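Local coordinates for surface protein SPB1 (Streptococcus agalactiae, PDB 4UZG), which probably forms the shaft of the type 2b pilus of group B streptococcus as its sortase-assembled backbone subunit, at residues A[9-17]-A[200-208]; A[134-142]-A[267-275]. One frame throughout, in Å; residues are numbered along the deposited sequence.

Contact 1 (A[9-17]-A[200-208]). With CA (calcium ion), chain E.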
loop_
_atom_site.group_PDB
_atom_site.type_symbol
_atom_site.label_atom_id
_atom_site.label_comp_id
_atom_site.label_asym_id
_atom_site.label_seq_id
_atom_site.Cartn_x
_atom_site.Cartn_y
_atom_site.Cartn_z
ATOM N N LYS A 9 4.989 6.186 0.780
ATOM C CA LYS A 9 5.398 5.550 2.018
ATOM C C LYS A 9 4.254 4.797 2.704
ATOM O O LYS A 9 4.477 3.788 3.368
ATOM C CB LYS A 9 5.982 6.592 2.976
ATOM C CG LYS A 9 7.275 7.212 2.501
ATOM C CD LYS A 9 7.764 8.305 3.470
ATOM C CE LYS A 9 6.812 9.532 3.551
ATOM N NZ LYS A 9 6.755 10.374 2.305
ATOM N N THR A 10 3.036 5.320 2.574
ATOM C CA THR A 10 1.832 4.696 3.124
ATOM C C THR A 10 0.673 4.965 2.198
ATOM O O THR A 10 0.722 5.862 1.342
ATOM C CB THR A 10 1.477 5.218 4.536
ATOM O OG1 THR A 10 1.154 6.601 4.453
ATOM C CG2 THR A 10 2.585 5.015 5.526
ATOM N N TYR A 11 -0.396 4.206 2.405
ATOM C CA TYR A 11 -1.605 4.261 1.600
ATOM C C TYR A 11 -2.821 4.107 2.490
ATOM O O TYR A 11 -2.732 3.565 3.585
ATOM C CB TYR A 11 -1.628 3.099 0.593
ATOM C CG TYR A 11 -0.508 3.131 -0.409
ATOM C CD1 TYR A 11 -0.633 3.825 -1.599
ATOM C CD2 TYR A 11 0.685 2.468 -0.170
ATOM C CE1 TYR A 11 0.413 3.863 -2.519
ATOM C CE2 TYR A 11 1.731 2.493 -1.085
ATOM C CZ TYR A 11 1.596 3.193 -2.248
ATOM O OH TYR A 11 2.658 3.190 -3.120
ATOM N N SER A 12 -3.964 4.543 1.995
ATOM C CA SER A 12 -5.256 4.129 2.537
ATOM C C SER A 12 -5.776 2.942 1.742
ATOM O O SER A 12 -5.533 2.808 0.540
ATOM C CB SER A 12 -6.297 5.246 2.467
ATOM O OG SER A 12 -6.013 6.259 3.407
ATOM N N VAL A 13 -6.526 2.073 2.426
ATOM C CA VAL A 13 -7.246 0.997 1.768
ATOM C C VAL A 13 -8.062 1.565 0.608
ATOM O O VAL A 13 -8.725 2.596 0.741
ATOM C CB VAL A 13 -8.084 0.231 2.805
ATOM C CG1 VAL A 13 -9.111 -0.668 2.139
ATOM C CG2 VAL A 13 -7.162 -0.579 3.716
ATOM N N GLY A 14 -7.966 0.909 -0.538
ATOM C CA GLY A 14 -8.586 1.337 -1.778
ATOM C C GLY A 14 -7.685 2.131 -2.711
ATOM O O GLY A 14 -8.031 2.317 -3.885
ATOM N N ASP A 15 -6.542 2.586 -2.208
ATOM C CA ASP A 15 -5.625 3.372 -3.031
ATOM C C ASP A 15 -4.951 2.490 -4.097
ATOM O O ASP A 15 -4.732 1.289 -3.929
ATOM C CB ASP A 15 -4.507 4.002 -2.203
ATOM C CG ASP A 15 -4.919 5.196 -1.362
ATOM O OD1 ASP A 15 -6.079 5.645 -1.416
ATOM O OD2 ASP A 15 -4.013 5.681 -0.640
ATOM N N THR A 16 -4.598 3.148 -5.186
ATOM C CA THR A 16 -3.737 2.568 -6.207
ATOM C C THR A 16 -2.286 2.654 -5.738
ATOM O O THR A 16 -1.787 3.739 -5.405
ATOM C CB THR A 16 -3.898 3.313 -7.525
ATOM O OG1 THR A 16 -5.260 3.205 -7.933
ATOM C CG2 THR A 16 -2.986 2.731 -8.606
ATOM N N VAL A 17 -1.621 1.507 -5.723
ATOM C CA VAL A 17 -0.214 1.371 -5.415
ATOM C C VAL A 17 0.532 1.225 -6.731
ATOM O O VAL A 17 0.234 0.327 -7.511
ATOM C CB VAL A 17 0.026 0.110 -4.558
ATOM C CG1 VAL A 17 1.508 -0.067 -4.272
ATOM C CG2 VAL A 17 -0.781 0.167 -3.255
ATOM N N ASN A 200 -15.876 8.008 4.586
ATOM C CA ASN A 200 -16.866 6.985 4.301
ATOM C C ASN A 200 -16.080 5.700 4.045
ATOM O O ASN A 200 -15.312 5.620 3.072
ATOM C CB ASN A 200 -17.726 7.328 3.096
ATOM C CG ASN A 200 -18.700 6.191 2.765
ATOM O OD1 ASN A 200 -18.336 5.042 2.631
ATOM N ND2 ASN A 200 -19.970 6.506 2.748
ATOM N N PHE A 201 -16.250 4.728 4.923
ATOM C CA PHE A 201 -15.543 3.457 4.842
ATOM C C PHE A 201 -16.576 2.324 4.725
ATOM O O PHE A 201 -16.342 1.179 5.131
ATOM C CB PHE A 201 -14.621 3.255 6.053
ATOM C CG PHE A 201 -13.338 2.465 5.804
ATOM C CD1 PHE A 201 -13.140 1.682 4.667
ATOM C CD2 PHE A 201 -12.337 2.502 6.759
ATOM C CE1 PHE A 201 -11.972 0.947 4.527
ATOM C CE2 PHE A 201 -11.170 1.780 6.611
ATOM C CZ PHE A 201 -10.985 1.010 5.491
ATOM N N ASN A 202 -17.718 2.636 4.117
ATOM C CA ASN A 202 -18.762 1.626 3.984
ATOM C C ASN A 202 -18.394 0.511 3.014
ATOM O O ASN A 202 -18.811 -0.632 3.201
ATOM C CB ASN A 202 -20.070 2.271 3.612
ATOM C CG ASN A 202 -20.594 3.177 4.723
ATOM O OD1 ASN A 202 -20.146 3.139 5.889
ATOM N ND2 ASN A 202 -21.535 4.009 4.366
ATOM N N ASP A 203 -17.619 0.834 1.982
ATOM C CA ASP A 203 -16.963 -0.205 1.184
ATOM C C ASP A 203 -15.736 -0.597 1.990
ATOM O O ASP A 203 -14.785 0.190 2.130
ATOM C CB ASP A 203 -16.553 0.325 -0.188
ATOM C CG ASP A 203 -15.883 -0.718 -1.054
ATOM O OD1 ASP A 203 -15.453 -1.772 -0.546
ATOM O OD2 ASP A 203 -15.765 -0.458 -2.276
ATOM N N THR A 204 -15.751 -1.799 2.557
ATOM C CA THR A 204 -14.665 -2.219 3.429
ATOM C C THR A 204 -13.308 -2.265 2.707
ATOM O O THR A 204 -12.262 -2.265 3.372
ATOM C CB THR A 204 -14.942 -3.569 4.083
ATOM O OG1 THR A 204 -15.153 -4.553 3.064
ATOM C CG2 THR A 204 -16.165 -3.489 4.992
ATOM N N ASN A 205 -13.326 -2.305 1.373
ATOM C CA ASN A 205 -12.105 -2.287 0.570
ATOM C C ASN A 205 -11.763 -0.916 -0.004
ATOM O O ASN A 205 -10.849 -0.843 -0.831
ATOM C CB ASN A 205 -12.196 -3.312 -0.551
ATOM C CG ASN A 205 -12.222 -4.717 -0.020
ATOM O OD1 ASN A 205 -11.281 -5.146 0.667
ATOM N ND2 ASN A 205 -13.314 -5.448 -0.311
ATOM N N ASN A 206 -12.429 0.160 0.426
ATOM C CA ASN A 206 -12.136 1.446 -0.167
ATOM C C ASN A 206 -12.493 2.618 0.732
ATOM O O ASN A 206 -13.659 3.006 0.837
ATOM C CB ASN A 206 -12.847 1.599 -1.515
ATOM C CG ASN A 206 -12.472 2.882 -2.201
ATOM O OD1 ASN A 206 -11.396 3.437 -1.975
ATOM N ND2 ASN A 206 -13.334 3.348 -3.066
ATOM N N VAL A 207 -11.487 3.215 1.380
ATOM C CA VAL A 207 -11.629 4.495 2.055
ATOM C C VAL A 207 -12.047 5.553 1.061
ATOM O O VAL A 207 -11.412 5.677 0.004
ATOM C CB VAL A 207 -10.267 4.888 2.679
ATOM C CG1 VAL A 207 -10.178 6.363 3.048
ATOM C CG2 VAL A 207 -9.934 4.000 3.878
ATOM N N GLU A 208 -13.066 6.345 1.396
ATOM C CA GLU A 208 -13.470 7.472 0.580
ATOM C C GLU A 208 -13.641 8.699 1.467
ATOM O O GLU A 208 -13.915 8.586 2.674
ATOM C CB GLU A 208 -14.775 7.167 -0.147
ATOM C CG GLU A 208 -14.586 6.219 -1.346
ATOM C CD GLU A 208 -13.821 6.901 -2.497
ATOM O OE1 GLU A 208 -14.281 7.976 -2.991
ATOM O OE2 GLU A 208 -12.720 6.470 -2.839
HETATM CA CA CA E . -10.537 5.674 -2.162
HETATM O O HOH W 1 -8.679 4.760 -1.041
HETATM O O HOH W 2 -8.467 6.342 -3.438
HETATM O O HOH W 3 -10.761 4.968 -4.455
HETATM O O HOH W 4 -10.266 7.999 -1.803
#

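Contact 2 (A[134-142]-A[267-275])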
loop_
_atom_site.group_PDB
_atom_site.type_symbol
_atom_site.label_atom_id
_atom_site.label_comp_id
_atom_site.label_asym_id
_atom_site.label_seq_id
_atom_site.Cartn_x
_atom_site.Cartn_y
_atom_site.Cartn_z
ATOM N N GLY A 134 -7.558 -6.627 3.760
ATOM C CA GLY A 134 -6.754 -7.583 4.483
ATOM C C GLY A 134 -5.370 -7.109 4.873
ATOM O O GLY A 134 -4.680 -7.776 5.622
ATOM N N ALA A 135 -4.942 -5.967 4.346
ATOM C CA ALA A 135 -3.627 -5.455 4.678
ATOM C C ALA A 135 -3.516 -5.214 6.178
ATOM O O ALA A 135 -4.467 -4.775 6.833
ATOM C CB ALA A 135 -3.389 -4.168 3.945
ATOM N N LYS A 136 -2.354 -5.507 6.730
ATOM C CA LYS A 136 -2.104 -5.258 8.137
ATOM C C LYS A 136 -1.475 -3.897 8.311
ATOM O O LYS A 136 -0.599 -3.513 7.542
ATOM C CB LYS A 136 -1.160 -6.317 8.692
ATOM C CG LYS A 136 -1.624 -7.723 8.485
ATOM C CD LYS A 136 -2.807 -8.047 9.328
ATOM C CE LYS A 136 -2.986 -9.560 9.405
ATOM N NZ LYS A 136 -4.314 -9.937 9.951
ATOM N N PRO A 137 -1.842 -3.175 9.386
ATOM C CA PRO A 137 -1.286 -1.838 9.621
ATOM C C PRO A 137 0.038 -1.892 10.369
ATOM O O PRO A 137 0.397 -2.871 11.013
ATOM C CB PRO A 137 -2.381 -1.165 10.477
ATOM C CG PRO A 137 -2.921 -2.305 11.290
ATOM C CD PRO A 137 -2.946 -3.466 10.325
ATOM N N GLY A 138 0.749 -0.775 10.289
ATOM C CA GLY A 138 1.945 -0.576 11.084
ATOM C C GLY A 138 3.254 -0.778 10.346
ATOM O O GLY A 138 3.284 -1.015 9.129
ATOM N N SER A 139 4.330 -0.704 11.116
ATOM C CA SER A 139 5.698 -0.579 10.608
ATOM C C SER A 139 6.548 -1.842 10.789
ATOM O O SER A 139 7.720 -1.837 10.452
ATOM C CB SER A 139 6.378 0.599 11.325
ATOM O OG SER A 139 5.649 1.796 11.127
ATOM N N ALA A 140 5.963 -2.908 11.325
ATOM C CA ALA A 140 6.713 -4.125 11.635
ATOM C C ALA A 140 6.948 -4.978 10.391
ATOM O O ALA A 140 6.574 -4.615 9.282
ATOM C CB ALA A 140 5.964 -4.927 12.684
ATOM N N ASP A 141 7.601 -6.118 10.578
ATOM C CA ASP A 141 7.745 -7.072 9.493
ATOM C C ASP A 141 6.370 -7.624 9.166
ATOM O O ASP A 141 5.717 -8.208 10.030
ATOM C CB ASP A 141 8.661 -8.223 9.902
ATOM C CG ASP A 141 10.100 -7.797 10.076
ATOM O OD1 ASP A 141 10.492 -6.735 9.548
ATOM O OD2 ASP A 141 10.847 -8.545 10.737
ATOM N N LEU A 142 5.933 -7.427 7.928
ATOM C CA LEU A 142 4.590 -7.826 7.482
ATOM C C LEU A 142 4.694 -8.593 6.161
ATOM O O LEU A 142 4.485 -8.035 5.063
ATOM C CB LEU A 142 3.665 -6.609 7.331
ATOM C CG LEU A 142 3.390 -5.810 8.605
ATOM C CD1 LEU A 142 2.594 -4.584 8.259
ATOM C CD2 LEU A 142 2.658 -6.669 9.624
ATOM N N ASN A 267 4.129 0.840 20.978
ATOM C CA ASN A 267 5.495 0.336 20.836
ATOM C C ASN A 267 6.320 1.135 19.830
ATOM O O ASN A 267 7.011 0.576 18.978
ATOM C CB ASN A 267 5.465 -1.146 20.458
ATOM C CG ASN A 267 5.000 -2.025 21.599
ATOM O OD1 ASN A 267 4.729 -1.539 22.699
ATOM N ND2 ASN A 267 4.904 -3.328 21.347
ATOM N N SER A 268 6.219 2.450 19.941
ATOM C CA SER A 268 7.006 3.386 19.146
ATOM C C SER A 268 6.718 3.312 17.643
ATOM O O SER A 268 7.516 3.775 16.831
ATOM C CB SER A 268 8.498 3.187 19.427
ATOM O OG SER A 268 8.775 3.371 20.804
ATOM N N ASP A 269 5.565 2.750 17.279
ATOM C CA ASP A 269 5.177 2.626 15.875
ATOM C C ASP A 269 4.241 3.789 15.556
ATOM O O ASP A 269 3.082 3.810 15.993
ATOM C CB ASP A 269 4.465 1.290 15.638
ATOM C CG ASP A 269 4.189 1.021 14.177
ATOM O OD1 ASP A 269 4.139 1.989 13.388
ATOM O OD2 ASP A 269 4.016 -0.168 13.824
ATOM N N ASN A 270 4.719 4.749 14.768
ATOM C CA ASN A 270 3.900 5.927 14.538
ATOM C C ASN A 270 2.726 5.690 13.576
ATOM O O ASN A 270 1.921 6.602 13.355
ATOM C CB ASN A 270 4.751 7.126 14.122
ATOM C CG ASN A 270 5.435 6.928 12.815
ATOM O OD1 ASN A 270 5.006 6.130 11.984
ATOM N ND2 ASN A 270 6.511 7.668 12.611
ATOM N N LEU A 271 2.591 4.458 13.070
ATOM C CA LEU A 271 1.418 4.074 12.258
ATOM C C LEU A 271 0.347 3.342 13.070
ATOM O O LEU A 271 -0.661 2.942 12.510
ATOM C CB LEU A 271 1.851 3.259 11.040
ATOM C CG LEU A 271 2.608 4.061 9.982
ATOM C CD1 LEU A 271 3.063 3.096 8.890
ATOM C CD2 LEU A 271 1.738 5.170 9.407
ATOM N N LEU A 272 0.563 3.196 14.369
ATOM C CA LEU A 272 -0.397 2.567 15.267
ATOM C C LEU A 272 -0.621 3.542 16.421
ATOM O O LEU A 272 0.160 3.572 17.368
ATOM C CB LEU A 272 0.098 1.214 15.786
ATOM C CG LEU A 272 0.426 0.164 14.732
ATOM C CD1 LEU A 272 1.040 -1.054 15.401
ATOM C CD2 LEU A 272 -0.794 -0.217 13.934
ATOM N N VAL A 273 -1.669 4.358 16.331
ATOM C CA VAL A 273 -1.839 5.437 17.293
ATOM C C VAL A 273 -3.114 5.220 18.114
ATOM O O VAL A 273 -4.061 4.543 17.696
ATOM C CB VAL A 273 -1.813 6.844 16.625
ATOM C CG1 VAL A 273 -0.523 7.066 15.875
ATOM C CG2 VAL A 273 -2.982 7.077 15.717
ATOM N N ASN A 274 -3.110 5.818 19.304
ATOM C CA ASN A 274 -4.105 5.546 20.326
ATOM C C ASN A 274 -4.569 6.816 21.023
ATOM O O ASN A 274 -4.362 6.976 22.228
ATOM C CB ASN A 274 -3.513 4.617 21.382
ATOM C CG ASN A 274 -3.021 3.322 20.807
ATOM O OD1 ASN A 274 -3.756 2.325 20.748
ATOM N ND2 ASN A 274 -1.761 3.315 20.372
ATOM N N PRO A 275 -5.240 7.725 20.304
ATOM C CA PRO A 275 -5.751 8.929 20.961
ATOM C C PRO A 275 -6.823 8.617 22.012
ATOM O O PRO A 275 -7.655 7.725 21.810
ATOM C CB PRO A 275 -6.368 9.708 19.788
ATOM C CG PRO A 275 -6.736 8.656 18.791
ATOM C CD PRO A 275 -5.586 7.692 18.876
HETATM O O HOH W 5 6.548 4.291 10.551
#

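Contact 1 (A[9-17]-A[200-208])
V13 and G14, the central pair of a type II turn from S12 to D15, press against F201 and N205–V207 of the prealbumin-like fold beside a calcium site. V13, F201 and V207 form a small three-cornered apolar cluster. The V207 CG2 methyl lies over the centre of the F201 ring, 3.5 Å above its plane, while V13 CB approaches F201 CZ obliquely at 4.0 Å. With CG1 anti to the backbone N (chi1 166°), V13 turns this methyl to the main chain of 200-208, 3.4 Å from N205 C. S12 CB also rests against V207 CB. Branched valines suit the place, V13 turning CG1 to N205 and V207 turning CG2 to F201. G14 brings its bare CA to 3.5 Å from N206 OD1, where a CB would collide, and its positive phi also favours glycine. V13 O is gripped twice, by V207 N over 2.9 Å from above the carbonyl plane and by a calcium-bound water. That water also donates to D15 OD1, so 9-17 reaches the metal through water alone, whereas 200-208 binds it directly. N206 OD1, E208 OE2 and four waters complete the seven ligands with V207 O, 2.3 Å from the calcium ion.

Contact 2 (A[134-142]-A[267-275])
D269 reaches across to S139 from the first position of a type I turn, D269 to L272, that turns the corner into strand 273-279, an outer strand of the three-stranded sheet with 169-177, in the prealbumin-like part. Its CB heads for the 134-142 loop, and with CG anti to the backbone N (chi1 -173°) the carboxylate is carried up to the main chain of G138 and S139. D269 CG itself sits 3.5 Å from S139 OG, and the two oxygens beyond it divide the work. D269 OD2 accepts from S139 N at 2.8 Å, on its syn side and close to the carboxylate plane. It also lies against G138 CA, where a CB would clash with it; the positive phi of G138 likewise favours glycine. OD1 accepts two hydrogen bonds from opposite faces of its plane. One comes from the hydroxyl of S139, whose OG stands 2.7 Å from D269 OD1. The other comes from the backbone N of L271 and makes an Asx turn. An aspartate suits the place: it is short enough for OD1 to close its own turn, while both oxygens also bind S139, and together the three bonds should fix the rotation of the group. S139 OG accepts from a water that also donates to N270 OD1, and the L271 CD1 methyl lies 3.7 Å from S139 OG. R167 NH1, outside the two segments, holds G138 O and A140 O. Apolar contacts complete the join: L271 CB packs on G138 CA. Proline supplies a rigid apolar surface at the end of the patch: the side chains of P137 and L272 cross at about a right angle, with P137 CB 3.9 Å from L272 CD2.

Overall arrangement
From the N terminus, 9-17 leads into strand 16-26 of the ten-stranded sheet, and 134-142 follows strand 121-131 of that same sheet. After strands 146-153 and 162-165 of that sheet, the chain enters the prealbumin-like part with strand 169-177. There 200-208 returns to 9-17, closing contact 1 across 182 intervening residues, and 267-275 later returns to 134-142, closing contact 2 across 124. The two loops therefore cross rather than nest, and both tie the ten-stranded sheet's connections to loops of the prealbumin-like part at one junction. Their centres lie about 16 Å apart, yet the contacts touch: T10 CG2 packs on L271 CD1 at 3.9 Å.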